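Local coordinates for protein amidohydrolase (Thermotoga maritima, PDB 3OOQ) that probably hydrolyses cyclic amide bonds, as amidohydrolases of the allantoinase type do, at residues K92-F97 and E141-D146; H63-L68 and G149-F154. One frame throughout, in Å; residues are numbered along the deposited sequence.

Interaction 1: K92-F97 and E141-D146; sequences KALDGF and ECIVKD
Leu-94 and Asp-146 mark the nearest approach of the two backbones, 8.2 Å between their CA atoms, so the short 3-10 turn of 93-95 and the corner of the chain at 144-146 meet through side chains alone. Lys-92 NZ forms a salt bridge with Asp-146 OD2 at 2.6 Å, using the syn lone pair of that oxygen. The ammonium therefore sits toward the mouth of the carboxylate, and NZ is also 3.0 Å from Asp-146 OD1. A bend in the lysine chain at chi3 (61°) carries CE along with NZ to the carboxylate, and the Lys-92 and Asp-146 side chains cross at about a right angle. Beside this ion pair Leu-94 crosses Ile-143: Leu-94 CD1 lies 3.8 Å from Ile-143 CG1, while Leu-94 CD2 reaches Ile-143 CD1 at 3.9 Å. The leucine CD2 methyl also touches Asp-146 OD2, joining the apolar and charged halves of the contact. The carboxylate of Asp-95 makes salt bridges with Arg-180 and Arg-238 of the second subunit. A classic beta bulge sets Val-144 and Lys-145 opposite the single residue Val-131 of strand 125-133, so the contact joins the interface loop between strand 54-64 and helix 103-108 to a bulged beta-strand.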
loop_
_atom_site.group_PDB
_atom_site.type_symbol
_atom_site.label_atom_id
_atom_site.label_comp_id
_atom_site.label_asym_id
_atom_site.label_seq_id
_atom_site.Cartn_x
_atom_site.Cartn_y
_atom_site.Cartn_z
ATOM N N LYS F 92 -17.850 6.397 26.328
ATOM C CA LYS F 92 -19.264 6.646 26.630
ATOM C C LYS F 92 -19.966 7.353 25.471
ATOM O O LYS F 92 -19.454 8.334 24.940
ATOM C CB LYS F 92 -19.397 7.522 27.890
ATOM C CG LYS F 92 -18.464 7.188 29.054
ATOM C CD LYS F 92 -18.770 8.055 30.326
ATOM C CE LYS F 92 -20.209 7.808 30.834
ATOM N NZ LYS F 92 -20.489 8.361 32.218
ATOM N N ALA F 93 -21.143 6.867 25.094
ATOM C CA ALA F 93 -21.988 7.575 24.149
ATOM C C ALA F 93 -22.243 9.019 24.592
ATOM O O ALA F 93 -22.326 9.926 23.758
ATOM C CB ALA F 93 -23.294 6.852 23.961
ATOM N N LEU F 94 -22.347 9.230 25.903
ATOM C CA LEU F 94 -22.537 10.575 26.455
ATOM C C LEU F 94 -21.512 11.565 25.907
ATOM O O LEU F 94 -21.832 12.724 25.658
ATOM C CB LEU F 94 -22.446 10.561 27.996
ATOM C CG LEU F 94 -22.865 11.835 28.732
ATOM C CD1 LEU F 94 -24.386 11.973 28.667
ATOM C CD2 LEU F 94 -22.373 11.853 30.197
ATOM N N ASP F 95 -20.279 11.099 25.750
ATOM C CA ASP F 95 -19.176 11.962 25.340
ATOM C C ASP F 95 -19.139 12.238 23.830
ATOM O O ASP F 95 -18.266 12.966 23.354
ATOM C CB ASP F 95 -17.841 11.356 25.783
ATOM C CG ASP F 95 -17.655 11.361 27.296
ATOM O OD1 ASP F 95 -18.290 12.180 27.990
ATOM O OD2 ASP F 95 -16.864 10.536 27.795
ATOM N N GLY F 96 -20.078 11.661 23.086
ATOM C CA GLY F 96 -20.196 11.901 21.649
ATOM C C GLY F 96 -21.525 12.541 21.277
ATOM O O GLY F 96 -21.756 12.875 20.106
ATOM N N PHE F 97 -22.397 12.713 22.271
ATOM C CA PHE F 97 -23.765 13.196 22.065
ATOM C C PHE F 97 -23.849 14.719 21.852
ATOM O O PHE F 97 -23.417 15.487 22.705
ATOM C CB PHE F 97 -24.651 12.774 23.252
ATOM C CG PHE F 97 -26.069 13.277 23.168
ATOM C CD1 PHE F 97 -27.004 12.646 22.347
ATOM C CD2 PHE F 97 -26.479 14.381 23.920
ATOM C CE1 PHE F 97 -28.309 13.124 22.247
ATOM C CE2 PHE F 97 -27.800 14.858 23.839
ATOM C CZ PHE F 97 -28.711 14.229 22.999
ATOM N N GLU F 141 -27.787 18.218 31.935
ATOM C CA GLU F 141 -29.198 18.442 32.253
ATOM C C GLU F 141 -30.115 17.453 31.543
ATOM O O GLU F 141 -31.265 17.279 31.947
ATOM C CB GLU F 141 -29.621 19.876 31.883
ATOM C CG GLU F 141 -28.753 21.001 32.487
ATOM C CD GLU F 141 -29.339 22.420 32.273
ATOM O OE1 GLU F 141 -30.345 22.590 31.536
ATOM O OE2 GLU F 141 -28.777 23.373 32.855
ATOM N N CYS F 142 -29.618 16.816 30.483
ATOM C CA CYS F 142 -30.400 15.823 29.747
ATOM C C CYS F 142 -30.354 14.444 30.410
ATOM O O CYS F 142 -31.236 13.611 30.173
ATOM C CB CYS F 142 -29.911 15.697 28.305
ATOM S SG CYS F 142 -30.251 17.150 27.283
ATOM N N ILE F 143 -29.325 14.214 31.220
ATOM C CA ILE F 143 -29.057 12.891 31.790
ATOM C C ILE F 143 -30.183 12.406 32.705
ATOM O O ILE F 143 -30.620 13.125 33.613
ATOM C CB ILE F 143 -27.724 12.870 32.570
ATOM C CG1 ILE F 143 -26.549 13.094 31.620
ATOM C CG2 ILE F 143 -27.571 11.563 33.343
ATOM C CD1 ILE F 143 -25.204 13.374 32.336
ATOM N N VAL F 144 -30.650 11.191 32.447
ATOM C CA VAL F 144 -31.568 10.491 33.347
ATOM C C VAL F 144 -30.841 9.370 34.099
ATOM O O VAL F 144 -31.035 9.184 35.303
ATOM C CB VAL F 144 -32.788 9.918 32.581
ATOM C CG1 VAL F 144 -33.752 9.217 33.521
ATOM C CG2 VAL F 144 -33.504 11.017 31.835
ATOM N N LYS F 145 -29.997 8.627 33.387
ATOM C CA LYS F 145 -29.310 7.495 33.988
ATOM C C LYS F 145 -28.025 7.269 33.232
ATOM O O LYS F 145 -28.045 6.970 32.038
ATOM C CB LYS F 145 -30.176 6.227 33.928
ATOM C CG LYS F 145 -29.524 5.043 34.584
ATOM C CD LYS F 145 -30.414 3.822 34.558
ATOM C CE LYS F 145 -29.703 2.646 35.203
ATOM N NZ LYS F 145 -30.527 1.419 35.117
ATOM N N ASP F 146 -26.914 7.421 33.936
ATOM C CA ASP F 146 -25.603 7.271 33.326
ATOM C C ASP F 146 -24.648 6.675 34.340
ATOM O O ASP F 146 -24.511 7.226 35.440
ATOM C CB ASP F 146 -25.080 8.633 32.891
ATOM C CG ASP F 146 -23.656 8.574 32.407
ATOM O OD1 ASP F 146 -23.387 7.894 31.399
ATOM O OD2 ASP F 146 -22.802 9.215 33.038
#

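Interaction 2: H63-L68 and G149-F154; sequences HSHIGL and GLKMAF
Lys-151 NZ donates a hydrogen bond of 3.0 Å to His-63 NE2, the one polar link between these segments. Its stronger partner is Pro-119 O, and Gly-120 O takes a weak bond, so the buried ammonium is held by carbonyl groups as well as by the histidine. The ammonium approaches at the ring edge, only 10° out of the imidazole plane, and Lys-151 CE follows in that plane at 3.6 Å from His-63 NE2. Bends at chi2 (55°) and chi4 (-65°) steer the lysine chain to the ring, so that the two side chains cross at about a right angle. His-65 stands by more loosely, its CE1 4.3 Å from Lys-151 NZ and likewise edge-on. In the next shell, Val-118 O fixes His-65 through ND1, and His-251 packs against His-63 edge-to-face. Residues 63 and 65 form the His-X-His motif at the C-terminal end of the first barrel strand, where relatives in the superfamily bind metal. Strand 143-153 pairs with strand 223-227, where His-226 touches Lys-151, while Phe-154 packs on helix 230-243 and Ile-66 on helix 103-108.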
loop_
_atom_site.group_PDB
_atom_site.type_symbol
_atom_site.label_atom_id
_atom_site.label_comp_id
_atom_site.label_asym_id
_atom_site.label_seq_id
_atom_site.Cartn_x
_atom_site.Cartn_y
_atom_site.Cartn_z
ATOM N N HIS F 63 -32.914 2.055 22.389
ATOM C CA HIS F 63 -31.614 1.840 21.721
ATOM C C HIS F 63 -31.471 2.790 20.544
ATOM O O HIS F 63 -32.123 2.614 19.516
ATOM C CB HIS F 63 -31.476 0.384 21.253
ATOM C CG HIS F 63 -30.114 0.032 20.732
ATOM N ND1 HIS F 63 -29.616 0.531 19.543
ATOM C CD2 HIS F 63 -29.138 -0.758 21.245
ATOM C CE1 HIS F 63 -28.406 0.045 19.335
ATOM N NE2 HIS F 63 -28.088 -0.733 20.353
ATOM N N SER F 64 -30.603 3.789 20.690
ATOM C CA SER F 64 -30.531 4.850 19.690
ATOM C C SER F 64 -29.127 5.394 19.486
ATOM O O SER F 64 -28.303 5.397 20.409
ATOM C CB SER F 64 -31.440 6.013 20.111
ATOM O OG SER F 64 -31.726 6.839 19.004
ATOM N N HIS F 65 -28.885 5.921 18.294
ATOM C CA HIS F 65 -27.655 6.659 18.050
ATOM C C HIS F 65 -27.904 8.134 17.719
ATOM O O HIS F 65 -27.006 8.822 17.273
ATOM C CB HIS F 65 -26.802 5.953 16.994
ATOM C CG HIS F 65 -26.719 4.470 17.195
ATOM N ND1 HIS F 65 -26.052 3.899 18.259
ATOM C CD2 HIS F 65 -27.255 3.442 16.493
ATOM C CE1 HIS F 65 -26.153 2.584 18.190
ATOM N NE2 HIS F 65 -26.879 2.277 17.128
ATOM N N ILE F 66 -29.113 8.628 17.993
ATOM C CA ILE F 66 -29.408 10.054 17.810
ATOM C C ILE F 66 -28.390 10.895 18.576
ATOM O O ILE F 66 -27.936 10.511 19.656
ATOM C CB ILE F 66 -30.869 10.419 18.194
ATOM C CG1 ILE F 66 -31.233 11.812 17.648
ATOM C CG2 ILE F 66 -31.091 10.322 19.739
ATOM C CD1 ILE F 66 -32.722 12.031 17.405
ATOM N N GLY F 67 -28.001 12.024 18.002
ATOM C CA GLY F 67 -26.994 12.873 18.616
ATOM C C GLY F 67 -25.569 12.385 18.405
ATOM O O GLY F 67 -24.635 13.193 18.423
ATOM N N LEU F 68 -25.391 11.076 18.217
ATOM C CA LEU F 68 -24.059 10.498 17.933
ATOM C C LEU F 68 -23.686 10.545 16.453
ATOM O O LEU F 68 -22.520 10.747 16.098
ATOM C CB LEU F 68 -23.964 9.034 18.403
ATOM C CG LEU F 68 -23.899 8.697 19.886
ATOM C CD1 LEU F 68 -23.606 7.215 20.051
ATOM C CD2 LEU F 68 -22.790 9.482 20.545
ATOM N N GLY F 149 -25.863 0.952 30.665
ATOM C CA GLY F 149 -25.590 -0.348 30.064
ATOM C C GLY F 149 -24.219 -0.394 29.392
ATOM O O GLY F 149 -23.631 0.650 29.108
ATOM N N LEU F 150 -23.704 -1.602 29.176
ATOM C CA LEU F 150 -22.467 -1.787 28.438
ATOM C C LEU F 150 -22.808 -2.509 27.137
ATOM O O LEU F 150 -23.245 -3.664 27.156
ATOM C CB LEU F 150 -21.436 -2.581 29.253
ATOM C CG LEU F 150 -20.075 -2.836 28.557
ATOM C CD1 LEU F 150 -19.458 -1.519 28.109
ATOM C CD2 LEU F 150 -19.105 -3.583 29.480
ATOM N N LYS F 151 -22.614 -1.819 26.022
ATOM C CA LYS F 151 -22.923 -2.321 24.667
ATOM C C LYS F 151 -21.900 -3.349 24.211
ATOM O O LYS F 151 -20.697 -3.126 24.350
ATOM C CB LYS F 151 -22.942 -1.142 23.678
ATOM C CG LYS F 151 -23.237 -1.476 22.214
ATOM C CD LYS F 151 -24.575 -2.252 22.037
ATOM C CE LYS F 151 -24.918 -2.519 20.573
ATOM N NZ LYS F 151 -25.176 -1.238 19.852
HETATM N N MSE F 152 -22.388 -4.464 23.669
HETATM C CA MSE F 152 -21.544 -5.515 23.110
HETATM C C MSE F 152 -22.183 -5.958 21.813
HETATM O O MSE F 152 -23.358 -5.686 21.595
HETATM C CB MSE F 152 -21.422 -6.706 24.074
HETATM C CG MSE F 152 -20.793 -6.311 25.388
HETATM SE SE MSE F 152 -20.781 -7.739 26.705
HETATM C CE MSE F 152 -21.035 -6.639 28.304
ATOM N N ALA F 153 -21.409 -6.621 20.951
ATOM C CA ALA F 153 -21.901 -7.008 19.620
ATOM C C ALA F 153 -21.375 -8.343 19.159
ATOM O O ALA F 153 -20.203 -8.644 19.363
ATOM C CB ALA F 153 -21.560 -5.938 18.584
ATOM N N PHE F 154 -22.265 -9.097 18.505
ATOM C CA PHE F 154 -22.031 -10.437 17.981
ATOM C C PHE F 154 -22.417 -10.421 16.527
ATOM O O PHE F 154 -22.980 -9.434 16.049
ATOM C CB PHE F 154 -22.934 -11.451 18.725
ATOM C CG PHE F 154 -22.574 -11.604 20.165
ATOM C CD1 PHE F 154 -23.023 -10.682 21.117
ATOM C CD2 PHE F 154 -21.709 -12.599 20.561
ATOM C CE1 PHE F 154 -22.645 -10.797 22.456
ATOM C CE2 PHE F 154 -21.324 -12.718 21.896
ATOM C CZ PHE F 154 -21.799 -11.822 22.841
#

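Strand 143-153 serves both interactions: its bulged beginning meets the loop at 92-97 in interaction 1, and Lys-151 farther along reaches His-63 in interaction 2. Their centres lie about 12 Å apart, and interaction 1 is nested along the chain within the span closed by interaction 2. They also touch directly, for Leu-68 CD2 lies 3.3 Å from Ala-93 O and Phe-97 CD1 3.6 Å from Ile-66 O. Interaction 2 is the deeper, its centre about 8 Å from that of the chain, against about 13 Å for interaction 1, and its histidine motif places it where amidohydrolases usually hold their metal, whereas interaction 1 lies toward the neighbouring subunit.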